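Local coordinates for NEQ011 (Nanoarchaeum equitans Kin4-M, PDB 6GQ8), which is a neelaredoxin-type superoxide reductase, a non-haem iron enzyme that probably reduces superoxide to hydrogen peroxide, at residues P39-Q44 with Y96-G101; Q44-Y49 with L91-Y96. All coordinates share one frame; numbering follows the deposited sequence.

Contact 1: residues P39-Q44 with Y96-G101. With FE (Fe (III) ion), chain E.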
loop_
_atom_site.group_PDB
_atom_site.type_symbol
_atom_site.label_atom_id
_atom_site.label_comp_id
_atom_site.label_asym_id
_atom_site.label_seq_id
_atom_site.Cartn_x
_atom_site.Cartn_y
_atom_site.Cartn_z
ATOM N N PRO A 39 8.681 12.402 12.354
ATOM C CA PRO A 39 9.284 11.810 11.147
ATOM C C PRO A 39 10.058 10.531 11.416
ATOM O O PRO A 39 9.947 9.572 10.640
ATOM C CB PRO A 39 10.193 12.934 10.633
ATOM C CG PRO A 39 9.527 14.186 11.106
ATOM C CD PRO A 39 8.960 13.847 12.459
ATOM N N SER A 40 10.812 10.473 12.514
ATOM C CA SER A 40 11.633 9.313 12.835
ATOM C C SER A 40 10.971 8.364 13.828
ATOM O O SER A 40 11.622 7.420 14.288
ATOM C CB SER A 40 12.998 9.756 13.362
ATOM O OG SER A 40 13.702 10.487 12.373
ATOM N N HIS A 41 9.702 8.589 14.171
ATOM C CA HIS A 41 9.007 7.710 15.112
ATOM C C HIS A 41 7.510 7.933 14.948
ATOM O O HIS A 41 6.989 8.957 15.399
ATOM C CB HIS A 41 9.448 7.983 16.546
ATOM C CG HIS A 41 8.903 7.004 17.538
ATOM N ND1 HIS A 41 8.901 7.237 18.897
ATOM C CD2 HIS A 41 8.351 5.778 17.368
ATOM C CE1 HIS A 41 8.364 6.204 19.520
ATOM N NE2 HIS A 41 8.024 5.303 18.615
ATOM N N HIS A 42 6.823 6.977 14.323
ATOM C CA HIS A 42 5.392 7.122 14.089
ATOM C C HIS A 42 4.783 5.767 13.763
ATOM O O HIS A 42 5.482 4.818 13.400
ATOM C CB HIS A 42 5.104 8.115 12.956
ATOM C CG HIS A 42 5.776 7.772 11.661
ATOM N ND1 HIS A 42 6.899 8.429 11.207
ATOM C CD2 HIS A 42 5.483 6.838 10.725
ATOM C CE1 HIS A 42 7.267 7.918 10.045
ATOM N NE2 HIS A 42 6.423 6.951 9.729
ATOM N N ILE A 43 3.462 5.697 13.902
ATOM C CA ILE A 43 2.706 4.531 13.463
ATOM C C ILE A 43 2.446 4.702 11.972
ATOM O O ILE A 43 1.780 5.654 11.554
ATOM C CB ILE A 43 1.390 4.388 14.241
ATOM C CG1 ILE A 43 1.646 4.384 15.753
ATOM C CG2 ILE A 43 0.661 3.118 13.812
ATOM C CD1 ILE A 43 2.503 3.239 16.241
ATOM N N GLN A 44 2.980 3.787 11.170
ATOM C CA GLN A 44 2.975 3.963 9.723
ATOM C C GLN A 44 1.742 3.364 9.058
ATOM O O GLN A 44 1.184 3.973 8.140
ATOM C CB GLN A 44 4.242 3.354 9.119
ATOM C CG GLN A 44 4.568 3.852 7.722
ATOM C CD GLN A 44 5.941 3.398 7.255
ATOM O OE1 GLN A 44 6.113 2.261 6.814
ATOM N NE2 GLN A 44 6.928 4.284 7.362
ATOM N N TYR A 96 2.319 -1.172 12.606
ATOM C CA TYR A 96 3.768 -1.059 12.510
ATOM C C TYR A 96 4.220 0.295 13.027
ATOM O O TYR A 96 3.707 1.332 12.595
ATOM C CB TYR A 96 4.249 -1.246 11.068
ATOM C CG TYR A 96 5.728 -0.976 10.877
ATOM C CD1 TYR A 96 6.682 -1.854 11.370
ATOM C CD2 TYR A 96 6.166 0.147 10.192
ATOM C CE1 TYR A 96 8.036 -1.618 11.192
ATOM C CE2 TYR A 96 7.518 0.393 10.012
ATOM C CZ TYR A 96 8.448 -0.494 10.516
ATOM O OH TYR A 96 9.795 -0.255 10.340
ATOM N N CYS A 97 5.171 0.276 13.955
ATOM C CA CYS A 97 5.848 1.472 14.430
ATOM C C CYS A 97 7.268 1.482 13.882
ATOM O O CYS A 97 7.934 0.442 13.850
ATOM C CB CYS A 97 5.870 1.527 15.959
ATOM S SG CYS A 97 6.951 2.801 16.640
ATOM N N THR A 98 7.719 2.652 13.428
ATOM C CA THR A 98 9.011 2.748 12.760
ATOM C C THR A 98 10.189 2.460 13.682
ATOM O O THR A 98 11.308 2.288 13.187
ATOM C CB THR A 98 9.181 4.130 12.127
ATOM O OG1 THR A 98 9.026 5.139 13.131
ATOM C CG2 THR A 98 8.147 4.341 11.031
ATOM N N LEU A 99 9.977 2.408 14.996
ATOM C CA LEU A 99 11.042 2.084 15.932
ATOM C C LEU A 99 10.806 0.810 16.724
ATOM O O LEU A 99 11.778 0.146 17.093
ATOM C CB LEU A 99 11.256 3.239 16.927
ATOM C CG LEU A 99 11.845 4.541 16.386
ATOM C CD1 LEU A 99 12.130 5.507 17.528
ATOM C CD2 LEU A 99 13.109 4.272 15.589
ATOM N N HIS A 100 9.552 0.439 16.990
ATOM C CA HIS A 100 9.256 -0.655 17.909
ATOM C C HIS A 100 8.548 -1.825 17.232
ATOM O O HIS A 100 7.886 -2.620 17.908
ATOM C CB HIS A 100 8.449 -0.131 19.095
ATOM C CG HIS A 100 9.122 0.995 19.816
ATOM N ND1 HIS A 100 8.703 2.304 19.712
ATOM C CD2 HIS A 100 10.213 1.012 20.618
ATOM C CE1 HIS A 100 9.493 3.075 20.437
ATOM N NE2 HIS A 100 10.418 2.316 20.997
ATOM N N GLY A 101 8.664 -1.941 15.912
ATOM C CA GLY A 101 8.275 -3.166 15.244
ATOM C C GLY A 101 6.772 -3.300 15.056
ATOM O O GLY A 101 6.037 -2.316 14.954
HETATM FE FE FE E . 6.851 3.362 19.047
HETATM O O HOH W 1 10.119 7.094 11.168
#
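The H41 imidazole meets L99 over one face, where methyl CD1 makes a CH-pi contact 3.8 Å from the H41 ring centroid, while C97 SG lies in plane at its edge, on the NE2 side. The H100 ring turns its own edge to H41, the two planes inclined obliquely, and L99 CB flanks one of its faces. H42 repeats the theme away from the metal: T98 CG2 lies over one face of its ring, 3.4 Å from H42 NE2. The Y96 ring receives Q44 CB at its edge. H41 swings its ring anti to the backbone N (chi1 -173°), and this extended path carries NE2 to the iron at 2.3 Å. C97 SG binds iron at 2.5 Å, and H100 ND1 at 2.2 Å; shared coordination explains the closeness of the two histidine nitrogens. C97 SG also accepts from two amides of its own turn: L99 N gives a nearly straight bond (168°) and H100 N a weak one. These N-H groups help fix where SG sits beside the iron.

T98 ties the two backbones together. Its OG1 accepts from H42 N at 3.1 Å and donates to a water, while T98 N returns a bond to H42 O. One step on, Q44 N reaches Y96 O at 2.9 Å, after the non-hydrogen-bonded antiparallel pair I43–C97, where I43 CD1 packs on C97 CB. H42 ND1 is held by E38 O. H10 and H35 complete the iron's protein ligands, giving the four-histidine, one-cysteine centre characteristic of superoxide reductases, with C97 and H100 on one turn.

Contact 2: residues Q44-Y49 with L91-Y96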
loop_
_atom_site.group_PDB
_atom_site.type_symbol
_atom_site.label_atom_id
_atom_site.label_comp_id
_atom_site.label_asym_id
_atom_site.label_seq_id
_atom_site.Cartn_x
_atom_site.Cartn_y
_atom_site.Cartn_z
ATOM N N GLN A 44 2.980 3.787 11.170
ATOM C CA GLN A 44 2.975 3.963 9.723
ATOM C C GLN A 44 1.742 3.364 9.058
ATOM O O GLN A 44 1.184 3.973 8.140
ATOM C CB GLN A 44 4.242 3.354 9.119
ATOM C CG GLN A 44 4.568 3.852 7.722
ATOM C CD GLN A 44 5.941 3.398 7.255
ATOM O OE1 GLN A 44 6.113 2.261 6.814
ATOM N NE2 GLN A 44 6.928 4.284 7.362
ATOM N N TRP A 45 1.302 2.185 9.490
ATOM C CA TRP A 45 0.196 1.524 8.810
ATOM C C TRP A 45 -0.447 0.498 9.731
ATOM O O TRP A 45 0.109 0.117 10.763
ATOM C CB TRP A 45 0.661 0.860 7.507
ATOM C CG TRP A 45 1.826 -0.081 7.655
ATOM C CD1 TRP A 45 3.146 0.200 7.413
ATOM C CD2 TRP A 45 1.779 -1.453 8.062
ATOM N NE1 TRP A 45 3.915 -0.913 7.645
ATOM C CE2 TRP A 45 3.100 -1.943 8.037
ATOM C CE3 TRP A 45 0.743 -2.322 8.429
ATOM C CZ2 TRP A 45 3.416 -3.257 8.381
ATOM C CZ3 TRP A 45 1.058 -3.625 8.769
ATOM C CH2 TRP A 45 2.385 -4.080 8.743
ATOM N N VAL A 46 -1.637 0.052 9.330
ATOM C CA VAL A 46 -2.346 -1.033 9.996
ATOM C C VAL A 46 -2.950 -1.941 8.931
ATOM O O VAL A 46 -3.562 -1.462 7.971
ATOM C CB VAL A 46 -3.436 -0.511 10.955
ATOM C CG1 VAL A 46 -4.315 0.516 10.264
ATOM C CG2 VAL A 46 -4.275 -1.663 11.486
ATOM N N ASP A 47 -2.752 -3.247 9.082
ATOM C CA ASP A 47 -3.417 -4.247 8.258
ATOM C C ASP A 47 -4.537 -4.889 9.066
ATOM O O ASP A 47 -4.361 -5.195 10.248
ATOM C CB ASP A 47 -2.438 -5.326 7.789
ATOM C CG ASP A 47 -1.694 -4.937 6.528
ATOM O OD1 ASP A 47 -2.264 -4.197 5.703
ATOM O OD2 ASP A 47 -0.538 -5.384 6.357
ATOM N N LEU A 48 -5.691 -5.081 8.429
ATOM C CA LEU A 48 -6.847 -5.696 9.073
ATOM C C LEU A 48 -7.201 -6.981 8.340
ATOM O O LEU A 48 -7.441 -6.963 7.129
ATOM C CB LEU A 48 -8.044 -4.745 9.085
ATOM C CG LEU A 48 -9.342 -5.309 9.669
ATOM C CD1 LEU A 48 -9.217 -5.539 11.169
ATOM C CD2 LEU A 48 -10.514 -4.397 9.358
ATOM N N TYR A 49 -7.242 -8.090 9.075
ATOM C CA TYR A 49 -7.625 -9.381 8.526
ATOM C C TYR A 49 -8.863 -9.905 9.241
ATOM O O TYR A 49 -9.139 -9.547 10.391
ATOM C CB TYR A 49 -6.497 -10.409 8.665
ATOM C CG TYR A 49 -5.187 -10.010 8.018
ATOM C CD1 TYR A 49 -4.869 -10.427 6.730
ATOM C CD2 TYR A 49 -4.262 -9.237 8.703
ATOM C CE1 TYR A 49 -3.667 -10.071 6.138
ATOM C CE2 TYR A 49 -3.057 -8.877 8.122
ATOM C CZ TYR A 49 -2.767 -9.299 6.841
ATOM O OH TYR A 49 -1.574 -8.940 6.261
ATOM N N LEU A 91 -11.316 -10.899 14.109
ATOM C CA LEU A 91 -10.594 -9.871 13.378
ATOM C C LEU A 91 -9.175 -9.764 13.915
ATOM O O LEU A 91 -8.929 -9.913 15.115
ATOM C CB LEU A 91 -11.305 -8.522 13.494
ATOM C CG LEU A 91 -12.647 -8.419 12.769
ATOM C CD1 LEU A 91 -13.292 -7.071 13.024
ATOM C CD2 LEU A 91 -12.445 -8.632 11.280
ATOM N N ILE A 92 -8.235 -9.492 13.016
ATOM C CA ILE A 92 -6.826 -9.400 13.371
ATOM C C ILE A 92 -6.289 -8.086 12.830
ATOM O O ILE A 92 -6.363 -7.830 11.622
ATOM C CB ILE A 92 -6.013 -10.588 12.827
ATOM C CG1 ILE A 92 -6.592 -11.911 13.338
ATOM C CG2 ILE A 92 -4.549 -10.459 13.221
ATOM C CD1 ILE A 92 -5.985 -13.142 12.696
ATOM N N ALA A 93 -5.769 -7.247 13.720
ATOM C CA ALA A 93 -5.160 -5.982 13.342
ATOM C C ALA A 93 -3.663 -6.067 13.588
ATOM O O ALA A 93 -3.230 -6.505 14.659
ATOM C CB ALA A 93 -5.764 -4.816 14.128
ATOM N N ILE A 94 -2.883 -5.648 12.598
ATOM C CA ILE A 94 -1.430 -5.614 12.684
ATOM C C ILE A 94 -0.996 -4.193 12.375
ATOM O O ILE A 94 -1.326 -3.658 11.311
ATOM C CB ILE A 94 -0.776 -6.609 11.713
ATOM C CG1 ILE A 94 -1.188 -8.044 12.055
ATOM C CG2 ILE A 94 0.741 -6.458 11.729
ATOM C CD1 ILE A 94 -0.515 -9.093 11.193
ATOM N N SER A 95 -0.263 -3.583 13.301
ATOM C CA SER A 95 0.205 -2.217 13.145
ATOM C C SER A 95 1.724 -2.187 13.228
ATOM O O SER A 95 2.346 -3.055 13.848
ATOM C CB SER A 95 -0.396 -1.300 14.214
ATOM O OG SER A 95 -0.007 -1.721 15.507
ATOM N N TYR A 96 2.319 -1.172 12.606
ATOM C CA TYR A 96 3.768 -1.059 12.510
ATOM C C TYR A 96 4.220 0.295 13.027
ATOM O O TYR A 96 3.707 1.332 12.595
ATOM C CB TYR A 96 4.249 -1.246 11.068
ATOM C CG TYR A 96 5.728 -0.976 10.877
ATOM C CD1 TYR A 96 6.682 -1.854 11.370
ATOM C CD2 TYR A 96 6.166 0.147 10.192
ATOM C CE1 TYR A 96 8.036 -1.618 11.192
ATOM C CE2 TYR A 96 7.518 0.393 10.012
ATOM C CZ TYR A 96 8.448 -0.494 10.516
ATOM O OH TYR A 96 9.795 -0.255 10.340
#
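W45 and Y96 are brought together by contrasting first torsions: W45 CG sits between its backbone N and carbonyl carbon (chi1 54°), leaning the indole across to the partner strand, whereas Y96 CG lies anti to its N (chi1 173°), which slides the phenol ring past the indole, alongside Q44. The W45 torsion lays the indole against Y96 CB, which sits over its face, 3.3 Å from W45 CE2, in a CH-pi contact. The two rings are nearly parallel, 15° apart, but slid so far that they barely overlap. I94 stands beside W45, its CG2 4.1 Å from W45 CZ3, and extends CD1 to Y49 CE2 at 4.0 Å. With an alanine in place of W45, Y96 CB would probably lose the surface it rests on, I94 its neighbour, and H59 of the second subunit the NE1 group that bonds to it.

The backbones are held by paired bonds: D47 N to I94 O at 2.7 Å with I94 N returning to D47 O, and likewise Y49 with I92. Near Q44 the ladder is less regular; Y96 N reaches W45 O at 3.2 Å, and the buried W45 N has no partner. D47 directs its carboxylate to a salt bridge with R62 on strand 58-65.

The opposite face carries V46, L48, A93 and S95, with V46 CG2 4.4 Å from A93 CB. These residues pack against strands 12-19 and 22-29, whereas W45, Y49 and Y96 meet the second subunit. The pattern is that of two central antiparallel strands in an immunoglobulin-like beta sandwich, one face in its core and the other at a subunit interface.

How the contacts relate
Contacts 1 and 2 are successive lengths of one pairing, strand 43-52 against strand 89-97, and they share Q44 and Y96. Contact 2 is wholly buried, its centre about 4 Å from the centre of the chain; the centre of contact 1 lies about 14 Å from it, where one strand begins and the other ends and several residues are partly exposed. The chemistry changes accordingly. Inside, regular backbone bonding and apolar or aromatic side chains prevail; at the end, a threonine hydroxyl joins the backbone bonding, and histidine and cysteine side chains converge on iron. The pair illustrates how a sheet can carry a metal site on the loops that enter and leave it, with both contacts reaching the second subunit.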